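Long-range contacts in Pgp2 (Campylobacter jejuni subsp. jejuni, PDB 6XJ7), which helps set the helical shape of the cell, probably as a YkuD-family L,D-carboxypeptidase that trims peptidoglycan, with an accessory NTF2-like domain that binds peptidoglycan: residues E63-L68 with F137-C142; H125-D130 with L145-L150; Y85-K90 with F101-T106. The protein carries 1 engineered substitution. One frame throughout, in Å; residues are numbered along the deposited sequence.

Contact 1: residues E63-L68 with F137-C142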
loop_
_atom_site.group_PDB
_atom_site.type_symbol
_atom_site.label_atom_id
_atom_site.label_comp_id
_atom_site.label_asym_id
_atom_site.label_seq_id
_atom_site.Cartn_x
_atom_site.Cartn_y
_atom_site.Cartn_z
ATOM N N GLU A 63 -10.076 20.201 -9.543
ATOM C CA GLU A 63 -9.869 20.314 -10.989
ATOM C C GLU A 63 -8.457 19.895 -11.397
ATOM O O GLU A 63 -7.853 20.474 -12.308
ATOM C CB GLU A 63 -10.179 21.734 -11.473
ATOM C CG GLU A 63 -11.596 22.139 -11.222
ATOM C CD GLU A 63 -11.879 23.572 -11.639
ATOM O OE1 GLU A 63 -11.247 24.075 -12.601
ATOM O OE2 GLU A 63 -12.723 24.200 -10.980
ATOM N N ILE A 64 -7.932 18.856 -10.743
ATOM C CA ILE A 64 -6.616 18.341 -11.106
ATOM C C ILE A 64 -6.803 17.674 -12.453
ATOM O O ILE A 64 -7.938 17.435 -12.896
ATOM C CB ILE A 64 -6.043 17.345 -10.069
ATOM C CG1 ILE A 64 -6.841 16.026 -10.121
ATOM C CG2 ILE A 64 -6.031 17.954 -8.675
ATOM C CD1 ILE A 64 -6.520 15.028 -9.035
ATOM N N ILE A 65 -5.706 17.356 -13.120
ATOM C CA ILE A 65 -5.752 16.513 -14.306
ATOM C C ILE A 65 -5.096 15.197 -13.945
ATOM O O ILE A 65 -3.908 15.157 -13.608
ATOM C CB ILE A 65 -5.061 17.165 -15.505
ATOM C CG1 ILE A 65 -5.750 18.495 -15.794
ATOM C CG2 ILE A 65 -5.082 16.250 -16.728
ATOM C CD1 ILE A 65 -5.147 19.253 -16.942
ATOM N N THR A 66 -5.866 14.129 -13.986
ATOM C CA THR A 66 -5.284 12.804 -13.913
ATOM C C THR A 66 -5.233 12.211 -15.315
ATOM O O THR A 66 -5.687 12.801 -16.298
ATOM C CB THR A 66 -6.090 11.883 -12.995
ATOM O OG1 THR A 66 -7.336 11.566 -13.635
ATOM C CG2 THR A 66 -6.336 12.549 -11.657
ATOM N N GLY A 67 -4.682 11.011 -15.405
ATOM C CA GLY A 67 -4.773 10.246 -16.622
ATOM C C GLY A 67 -6.132 9.587 -16.759
ATOM O O GLY A 67 -7.090 9.883 -16.038
ATOM N N LEU A 68 -6.196 8.648 -17.693
ATOM C CA LEU A 68 -7.467 8.011 -18.038
ATOM C C LEU A 68 -8.041 7.163 -16.908
ATOM O O LEU A 68 -7.338 6.633 -16.035
ATOM C CB LEU A 68 -7.312 7.137 -19.279
ATOM C CG LEU A 68 -6.832 7.849 -20.556
ATOM C CD1 LEU A 68 -6.948 6.922 -21.753
ATOM C CD2 LEU A 68 -7.598 9.111 -20.815
ATOM N N PHE A 137 -5.564 12.908 -21.574
ATOM C CA PHE A 137 -4.775 12.092 -22.492
ATOM C C PHE A 137 -3.298 12.473 -22.520
ATOM O O PHE A 137 -2.477 11.668 -22.962
ATOM C CB PHE A 137 -5.357 12.174 -23.896
ATOM C CG PHE A 137 -6.576 11.319 -24.077
ATOM C CD1 PHE A 137 -6.471 10.039 -24.614
ATOM C CD2 PHE A 137 -7.804 11.761 -23.646
ATOM C CE1 PHE A 137 -7.612 9.225 -24.750
ATOM C CE2 PHE A 137 -8.931 10.958 -23.753
ATOM C CZ PHE A 137 -8.834 9.685 -24.304
ATOM N N LYS A 138 -2.936 13.664 -22.059
ATOM C CA LYS A 138 -1.572 14.145 -22.234
ATOM C C LYS A 138 -0.682 13.880 -21.019
ATOM O O LYS A 138 0.539 13.972 -21.137
ATOM C CB LYS A 138 -1.609 15.640 -22.583
ATOM C CG LYS A 138 -2.327 15.931 -23.925
ATOM C CD LYS A 138 -2.335 17.418 -24.269
ATOM C CE LYS A 138 -3.317 17.735 -25.382
ATOM N NZ LYS A 138 -3.162 16.837 -26.568
ATOM N N THR A 139 -1.238 13.502 -19.869
ATOM C CA THR A 139 -0.366 13.268 -18.727
ATOM C C THR A 139 0.282 11.893 -18.740
ATOM O O THR A 139 1.164 11.645 -17.912
ATOM C CB THR A 139 -1.121 13.429 -17.404
ATOM O OG1 THR A 139 -2.060 12.355 -17.235
ATOM C CG2 THR A 139 -1.806 14.767 -17.331
ATOM N N ARG A 140 -0.149 10.995 -19.627
ATOM C CA ARG A 140 0.368 9.629 -19.657
ATOM C C ARG A 140 0.189 8.943 -18.301
ATOM O O ARG A 140 1.040 8.176 -17.848
ATOM C CB ARG A 140 1.832 9.615 -20.089
ATOM C CG ARG A 140 2.031 10.119 -21.509
ATOM C CD ARG A 140 3.451 9.858 -22.018
ATOM N NE ARG A 140 3.784 8.432 -22.024
ATOM C CZ ARG A 140 3.429 7.576 -22.982
ATOM N NH1 ARG A 140 2.723 7.993 -24.030
ATOM N NH2 ARG A 140 3.776 6.296 -22.892
ATOM N N GLY A 141 -0.927 9.232 -17.644
ATOM C CA GLY A 141 -1.255 8.622 -16.375
ATOM C C GLY A 141 -0.775 9.380 -15.169
ATOM O O GLY A 141 -1.165 9.042 -14.047
ATOM N N CYS A 142 0.080 10.378 -15.363
ATOM C CA CYS A 142 0.518 11.216 -14.266
ATOM C C CYS A 142 -0.629 12.076 -13.766
ATOM O O CYS A 142 -1.678 12.204 -14.403
ATOM C CB CYS A 142 1.684 12.102 -14.715
ATOM S SG CYS A 142 3.124 11.103 -15.193
#

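Contact 2: residues H125-D130 with L145-L150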
loop_
_atom_site.group_PDB
_atom_site.type_symbol
_atom_site.label_atom_id
_atom_site.label_comp_id
_atom_site.label_asym_id
_atom_site.label_seq_id
_atom_site.Cartn_x
_atom_site.Cartn_y
_atom_site.Cartn_z
ATOM N N HIS A 125 3.155 15.997 -11.022
ATOM C CA HIS A 125 3.981 17.084 -11.513
ATOM C C HIS A 125 3.082 18.271 -11.819
ATOM O O HIS A 125 1.964 18.362 -11.306
ATOM C CB HIS A 125 4.831 16.599 -12.704
ATOM C CG HIS A 125 4.044 16.086 -13.873
ATOM N ND1 HIS A 125 3.233 16.889 -14.645
ATOM C CD2 HIS A 125 3.998 14.856 -14.436
ATOM C CE1 HIS A 125 2.712 16.172 -15.623
ATOM N NE2 HIS A 125 3.160 14.937 -15.520
ATOM N N GLY A 126 3.604 19.223 -12.586
ATOM C CA GLY A 126 2.874 20.433 -12.892
ATOM C C GLY A 126 2.493 20.494 -14.350
ATOM O O GLY A 126 2.370 19.461 -15.014
ATOM N N TYR A 127 2.346 21.712 -14.856
ATOM C CA TYR A 127 1.897 21.997 -16.209
ATOM C C TYR A 127 3.056 22.495 -17.062
ATOM O O TYR A 127 4.004 23.076 -16.534
ATOM C CB TYR A 127 0.811 23.078 -16.207
ATOM C CG TYR A 127 -0.553 22.605 -15.794
ATOM C CD1 TYR A 127 -1.610 22.612 -16.691
ATOM C CD2 TYR A 127 -0.781 22.150 -14.513
ATOM C CE1 TYR A 127 -2.860 22.188 -16.321
ATOM C CE2 TYR A 127 -2.013 21.731 -14.126
ATOM C CZ TYR A 127 -3.060 21.750 -15.036
ATOM O OH TYR A 127 -4.303 21.307 -14.653
ATOM N N PRO A 128 3.004 22.301 -18.378
ATOM C CA PRO A 128 4.111 22.760 -19.227
ATOM C C PRO A 128 4.378 24.240 -19.033
ATOM O O PRO A 128 3.462 25.065 -19.010
ATOM C CB PRO A 128 3.621 22.457 -20.645
ATOM C CG PRO A 128 2.704 21.274 -20.463
ATOM C CD PRO A 128 2.028 21.499 -19.137
ATOM N N LEU A 129 5.654 24.558 -18.875
ATOM C CA LEU A 129 6.070 25.929 -18.639
ATOM C C LEU A 129 5.813 26.823 -19.842
ATOM O O LEU A 129 5.681 28.036 -19.665
ATOM C CB LEU A 129 7.548 25.947 -18.235
ATOM C CG LEU A 129 7.849 25.174 -16.927
ATOM C CD1 LEU A 129 9.308 25.199 -16.600
ATOM C CD2 LEU A 129 7.046 25.743 -15.753
ATOM N N ASP A 130 5.729 26.262 -21.055
ATOM C CA ASP A 130 5.293 27.061 -22.206
ATOM C C ASP A 130 3.821 27.448 -22.145
ATOM O O ASP A 130 3.356 28.142 -23.057
ATOM C CB ASP A 130 5.558 26.333 -23.528
ATOM C CG ASP A 130 4.880 24.986 -23.604
ATOM O OD1 ASP A 130 5.488 24.051 -24.163
ATOM O OD2 ASP A 130 3.751 24.859 -23.096
ATOM N N LEU A 145 -0.839 18.986 -11.055
ATOM C CA LEU A 145 -1.307 20.070 -10.208
ATOM C C LEU A 145 -0.879 21.404 -10.810
ATOM O O LEU A 145 0.114 21.481 -11.542
ATOM C CB LEU A 145 -0.733 19.940 -8.784
ATOM C CG LEU A 145 -1.104 18.649 -8.036
ATOM C CD1 LEU A 145 -0.301 18.508 -6.757
ATOM C CD2 LEU A 145 -2.589 18.636 -7.728
ATOM N N PHE A 146 -1.643 22.450 -10.511
ATOM C CA PHE A 146 -1.322 23.788 -11.005
ATOM C C PHE A 146 0.073 24.175 -10.541
ATOM O O PHE A 146 0.429 23.932 -9.397
ATOM C CB PHE A 146 -2.326 24.828 -10.470
ATOM C CG PHE A 146 -3.744 24.607 -10.891
ATOM C CD1 PHE A 146 -4.051 24.054 -12.112
ATOM C CD2 PHE A 146 -4.779 24.963 -10.044
ATOM C CE1 PHE A 146 -5.379 23.854 -12.484
ATOM C CE2 PHE A 146 -6.107 24.777 -10.412
ATOM C CZ PHE A 146 -6.404 24.219 -11.627
ATOM N N ASN A 147 0.866 24.826 -11.409
ATOM C CA ASN A 147 2.234 25.127 -11.002
ATOM C C ASN A 147 2.276 26.055 -9.789
ATOM O O ASN A 147 3.177 25.937 -8.948
ATOM C CB ASN A 147 3.017 25.724 -12.166
ATOM C CG ASN A 147 3.181 24.752 -13.297
ATOM O OD1 ASN A 147 3.097 23.523 -13.106
ATOM N ND2 ASN A 147 3.411 25.282 -14.494
ATOM N N ASN A 148 1.312 26.962 -9.665
ATOM C CA ASN A 148 1.268 27.853 -8.506
ATOM C C ASN A 148 0.864 27.141 -7.222
ATOM O O ASN A 148 0.909 27.764 -6.156
ATOM C CB ASN A 148 0.311 29.023 -8.762
ATOM C CG ASN A 148 -1.030 28.584 -9.348
ATOM O OD1 ASN A 148 -1.192 28.491 -10.575
ATOM N ND2 ASN A 148 -2.003 28.331 -8.476
ATOM N N ASN A 149 0.468 25.869 -7.290
ATOM C CA ASN A 149 0.196 25.083 -6.095
ATOM C C ASN A 149 1.336 24.144 -5.741
ATOM O O ASN A 149 1.315 23.549 -4.660
ATOM C CB ASN A 149 -1.091 24.263 -6.268
ATOM C CG ASN A 149 -2.329 25.134 -6.284
ATOM O OD1 ASN A 149 -2.336 26.216 -5.697
ATOM N ND2 ASN A 149 -3.385 24.675 -6.959
ATOM N N LEU A 150 2.337 24.008 -6.603
ATOM C CA LEU A 150 3.300 22.935 -6.404
ATOM C C LEU A 150 4.296 23.245 -5.308
ATOM O O LEU A 150 4.824 22.317 -4.678
ATOM C CB LEU A 150 4.047 22.629 -7.696
ATOM C CG LEU A 150 3.372 21.604 -8.604
ATOM C CD1 LEU A 150 4.164 21.482 -9.890
ATOM C CD2 LEU A 150 3.268 20.243 -7.918
#

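Contact 3: residues Y85-K90 with F101-T106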
loop_
_atom_site.group_PDB
_atom_site.type_symbol
_atom_site.label_atom_id
_atom_site.label_comp_id
_atom_site.label_asym_id
_atom_site.label_seq_id
_atom_site.Cartn_x
_atom_site.Cartn_y
_atom_site.Cartn_z
ATOM N N TYR A 85 0.376 3.379 -3.033
ATOM C CA TYR A 85 1.699 3.572 -3.580
ATOM C C TYR A 85 2.456 4.444 -2.596
ATOM O O TYR A 85 1.928 4.822 -1.553
ATOM C CB TYR A 85 1.626 4.210 -4.980
ATOM C CG TYR A 85 0.985 3.274 -5.945
ATOM C CD1 TYR A 85 1.728 2.283 -6.559
ATOM C CD2 TYR A 85 -0.393 3.304 -6.172
ATOM C CE1 TYR A 85 1.144 1.361 -7.399
ATOM C CE2 TYR A 85 -0.989 2.403 -7.040
ATOM C CZ TYR A 85 -0.229 1.421 -7.640
ATOM O OH TYR A 85 -0.825 0.494 -8.471
ATOM N N GLU A 86 3.697 4.756 -2.930
ATOM C CA GLU A 86 4.463 5.717 -2.167
ATOM C C GLU A 86 4.926 6.808 -3.110
ATOM O O GLU A 86 4.950 6.621 -4.329
ATOM C CB GLU A 86 5.657 5.049 -1.446
ATOM C CG GLU A 86 5.195 3.771 -0.765
ATOM C CD GLU A 86 6.039 3.341 0.394
ATOM O OE1 GLU A 86 7.194 3.773 0.482
ATOM O OE2 GLU A 86 5.532 2.547 1.214
ATOM N N LEU A 87 5.353 7.923 -2.510
ATOM C CA LEU A 87 5.815 9.095 -3.247
ATOM C C LEU A 87 7.280 9.337 -2.929
ATOM O O LEU A 87 7.635 9.512 -1.756
ATOM C CB LEU A 87 5.009 10.331 -2.880
ATOM C CG LEU A 87 5.164 11.502 -3.849
ATOM C CD1 LEU A 87 4.438 11.142 -5.158
ATOM C CD2 LEU A 87 4.608 12.784 -3.267
ATOM N N GLY A 88 8.105 9.388 -3.980
ATOM C CA GLY A 88 9.511 9.716 -3.858
ATOM C C GLY A 88 9.731 11.213 -3.731
ATOM O O GLY A 88 8.802 12.014 -3.696
ATOM N N ARG A 89 11.003 11.590 -3.629
ATOM C CA ARG A 89 11.352 12.959 -3.323
ATOM C C ARG A 89 11.269 13.844 -4.561
ATOM O O ARG A 89 11.452 13.390 -5.690
ATOM C CB ARG A 89 12.776 13.023 -2.745
ATOM C CG ARG A 89 12.865 12.427 -1.319
ATOM C CD ARG A 89 14.190 12.718 -0.596
ATOM N NE ARG A 89 15.140 11.624 -0.774
ATOM C CZ ARG A 89 15.145 10.501 -0.058
ATOM N NH1 ARG A 89 14.251 10.304 0.904
ATOM N NH2 ARG A 89 16.048 9.565 -0.313
ATOM N N LYS A 90 11.008 15.126 -4.322
ATOM C CA LYS A 90 11.055 16.135 -5.381
ATOM C C LYS A 90 12.303 15.970 -6.232
ATOM O O LYS A 90 13.410 15.815 -5.716
ATOM C CB LYS A 90 11.025 17.536 -4.771
ATOM C CG LYS A 90 11.130 18.664 -5.793
ATOM C CD LYS A 90 10.771 20.009 -5.169
ATOM C CE LYS A 90 11.860 20.546 -4.291
ATOM N NZ LYS A 90 11.412 21.790 -3.587
ATOM N N PHE A 101 8.969 20.909 -11.207
ATOM C CA PHE A 101 9.615 19.709 -10.695
ATOM C C PHE A 101 8.554 18.616 -10.659
ATOM O O PHE A 101 7.394 18.842 -11.026
ATOM C CB PHE A 101 10.215 19.950 -9.316
ATOM C CG PHE A 101 9.351 20.788 -8.432
ATOM C CD1 PHE A 101 8.247 20.255 -7.794
ATOM C CD2 PHE A 101 9.644 22.142 -8.246
ATOM C CE1 PHE A 101 7.450 21.029 -6.986
ATOM C CE2 PHE A 101 8.841 22.932 -7.418
ATOM C CZ PHE A 101 7.740 22.370 -6.790
ATOM N N ALA A 102 8.939 17.442 -10.174
ATOM C CA ALA A 102 8.021 16.307 -10.168
ATOM C C ALA A 102 8.312 15.408 -8.972
ATOM O O ALA A 102 9.331 15.543 -8.283
ATOM C CB ALA A 102 8.120 15.512 -11.472
ATOM N N PHE A 103 7.390 14.477 -8.737
ATOM C CA PHE A 103 7.493 13.508 -7.659
ATOM C C PHE A 103 7.060 12.165 -8.217
ATOM O O PHE A 103 5.992 12.085 -8.826
ATOM C CB PHE A 103 6.585 13.877 -6.486
ATOM C CG PHE A 103 6.752 15.280 -6.002
ATOM C CD1 PHE A 103 7.469 15.539 -4.850
ATOM C CD2 PHE A 103 6.170 16.332 -6.671
ATOM C CE1 PHE A 103 7.615 16.813 -4.387
ATOM C CE2 PHE A 103 6.320 17.621 -6.218
ATOM C CZ PHE A 103 7.047 17.860 -5.069
ATOM N N ALA A 104 7.855 11.116 -8.006
ATOM C CA ALA A 104 7.580 9.829 -8.627
ATOM C C ALA A 104 6.781 8.949 -7.673
ATOM O O ALA A 104 7.161 8.778 -6.512
ATOM C CB ALA A 104 8.888 9.148 -9.039
ATOM N N THR A 105 5.647 8.419 -8.142
ATOM C CA THR A 105 5.020 7.365 -7.370
ATOM C C THR A 105 5.724 6.047 -7.659
ATOM O O THR A 105 6.467 5.912 -8.624
ATOM C CB THR A 105 3.516 7.207 -7.697
ATOM O OG1 THR A 105 3.366 6.481 -8.922
ATOM C CG2 THR A 105 2.820 8.543 -7.809
ATOM N N THR A 106 5.410 5.028 -6.858
ATOM C CA THR A 106 6.088 3.738 -6.975
ATOM C C THR A 106 5.397 2.761 -7.908
ATOM O O THR A 106 5.694 1.568 -7.856
ATOM C CB THR A 106 6.241 3.090 -5.595
ATOM O OG1 THR A 106 4.971 3.039 -4.953
ATOM C CG2 THR A 106 7.197 3.876 -4.770
HETATM O O HOH W 1 10.568 10.983 -6.864
#

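Contact 1: residues E63-L68 with F137-C142
Leu-68 lays its CD2 methyl squarely over one face of the Phe-137 ring, 3.6 Å from the centroid and 9° off the ring normal, so the contact is a CH-pi pair. The second methyl, CD1, comes near the ring at Phe-137 CE1 (3.8 Å). Next along the chain, Gly-67, whose missing CB would collide with Gly-141 CA, lets the backbones close in to 3.9 Å between Gly-67 CA and Gly-141 CA. Gly-141 has its own reason, a positive phi at which a CB would jam against the preceding carbonyl O. At the other end Ile-65 CG2 meets Thr-139 CG2 at 3.6 Å, methyl against methyl, the two side chains meeting at a slant.

Thr-139 to Cys-142 form a type I' turn, closed by the bond from Cys-142 N to Thr-139 O (3.0 Å). This Thr-Arg-Gly-Cys sequence matches the Ser/Thr-x-Gly-Cys signature of YkuD enzymes, which carries the predicted nucleophile, Cys-142. Its side chain leaves the backbone on the side away from 63-68 and packs on Trp-123 and on His-125, the predicted proton donor/acceptor.

The turn is braced from within by Thr-139. With chi1 at 70°, its OG1 sits between the backbone N and the carbonyl carbon, from where it donates to Cys-142 O (2.9 Å, tilted 27° from the carbonyl plane) and receives a weak bond from Gly-141 N, while CG2 is left to face Ile-65. Further out, the Thr-80 hydroxyl joins both segments, hydrogen-bonded to Gly-67 N and to Gly-141 O. The CB of Thr-66 points away from the turn. Its OG1 donates to Gly-67 O at 2.9 Å, in the carbonyl plane and on a lone pair, and also bonds Lys-43 NZ. The backbone of Ile-65 pairs with Ala-144, just beyond the cysteine.

Contact 2: residues H125-D130 with L145-L150
Asn-147 holds Tyr-127 by both ends of its amide. OD1 accepts a short, nearly straight bond from Tyr-127 N (2.6 Å, 167°), and ND2 returns one to Tyr-127 O at 3.1 Å. That oxygen lies in the amide plane, although ND2 approaches from above the carbonyl plane, away from its lone pairs. Two bonds to one residue fix the rotation of the amide, and a chi1 of -64°, with CG opposite the carbonyl carbon, swings it toward the loop.

The Tyr-127 ring runs alongside Phe-146, both pointing the same way, an oblique pair with planes at 43° and centroids 5.7 Å apart. The tyrosine also sets its edge against the backbone, CD2 being 3.2 Å from Leu-145 O. Leu-150 CD1 packs on Gly-126 CA at 3.4 Å, and a CB on that glycine would collide with it and with Asn-147 OD1.

His-125 sends its CB away from 145-150, and its ND1 donates to Gly-126 O (2.7 Å), almost in the ring plane and on a lone pair, which helps to orient this predicted proton donor/acceptor.

The backbone bond from Leu-145 N to His-125 O carries on the parallel pairing of strands 123-125 and 143-144. Beyond it the chain enters helix 147-157, while Leu-145 packs on Phe-59 of strand 54-62, and Gln-61 of that strand receives bonds from Phe-146 N and Asn-149 ND2.

Contact 3: residues Y85-K90 with F101-T106
Phe-101 takes the aliphatic part of Lys-90 over one face of its ring: Lys-90 CD is 3.7 Å from the centroid and 13° off the normal. A bend at chi3 of the lysine keeps NZ above the same ring, 4.9 Å from the centroid, a cation-pi contact added to the CH-pi one. Ala-102 contributes its O to a CA-H...O contact from Lys-90, while its methyl faces the other way and packs on His-125.

Phe-103 packs its CB on Leu-87 CD1 (3.7 Å) and brings CE1 to 3.5 Å from Lys-90 CB, with Gly-88 O at the ring edge. Ala-104 supplies the straightest bond, Gly-88 N to Ala-104 O at 2.8 Å and 177°. Its own N reaches Arg-89 O through one water. Thr-105 forms the single bridge with Leu-87, and its OG1 is hydrogen-bonded to Ile-122 O, just before strand 123-125. Thr-106 ends the run: OG1 accepts from Glu-86 N (2.9 Å), and its backbone N gives a weak bond to Glu-86 O.

The two antiparallel segments thus join strand 83-86, at the border of the five-stranded sheet, to strand 103-104, at the border of the three-stranded one. Regular backbone pairing is brief here. A threonine hydroxyl and a water take up some of the polar groups, and apolar and cation-pi packing extends the junction toward Phe-101.

How the contacts relate
From the N terminus, 63-68 follows strand 54-62 and is met by 137-142, so contact 1 closes a long loop. Contact 3 opens and shuts entirely within that loop, joining 85-90 to 101-106 before 125-130 begins. Contact 2 crosses contact 1: it opens before 137-142 arrives and closes after it, at 145-150. Contacts 1 and 2 touch through Ile-65 with Tyr-127 and Cys-142 with His-125, contacts 2 and 3 through His-125 with Ala-102 and Leu-150 with Phe-101. Contacts 1 and 3 do not touch. Together they tie the two sheets of the catalytic domain and helix 147-157 around the predicted Cys-142 and His-125 pair.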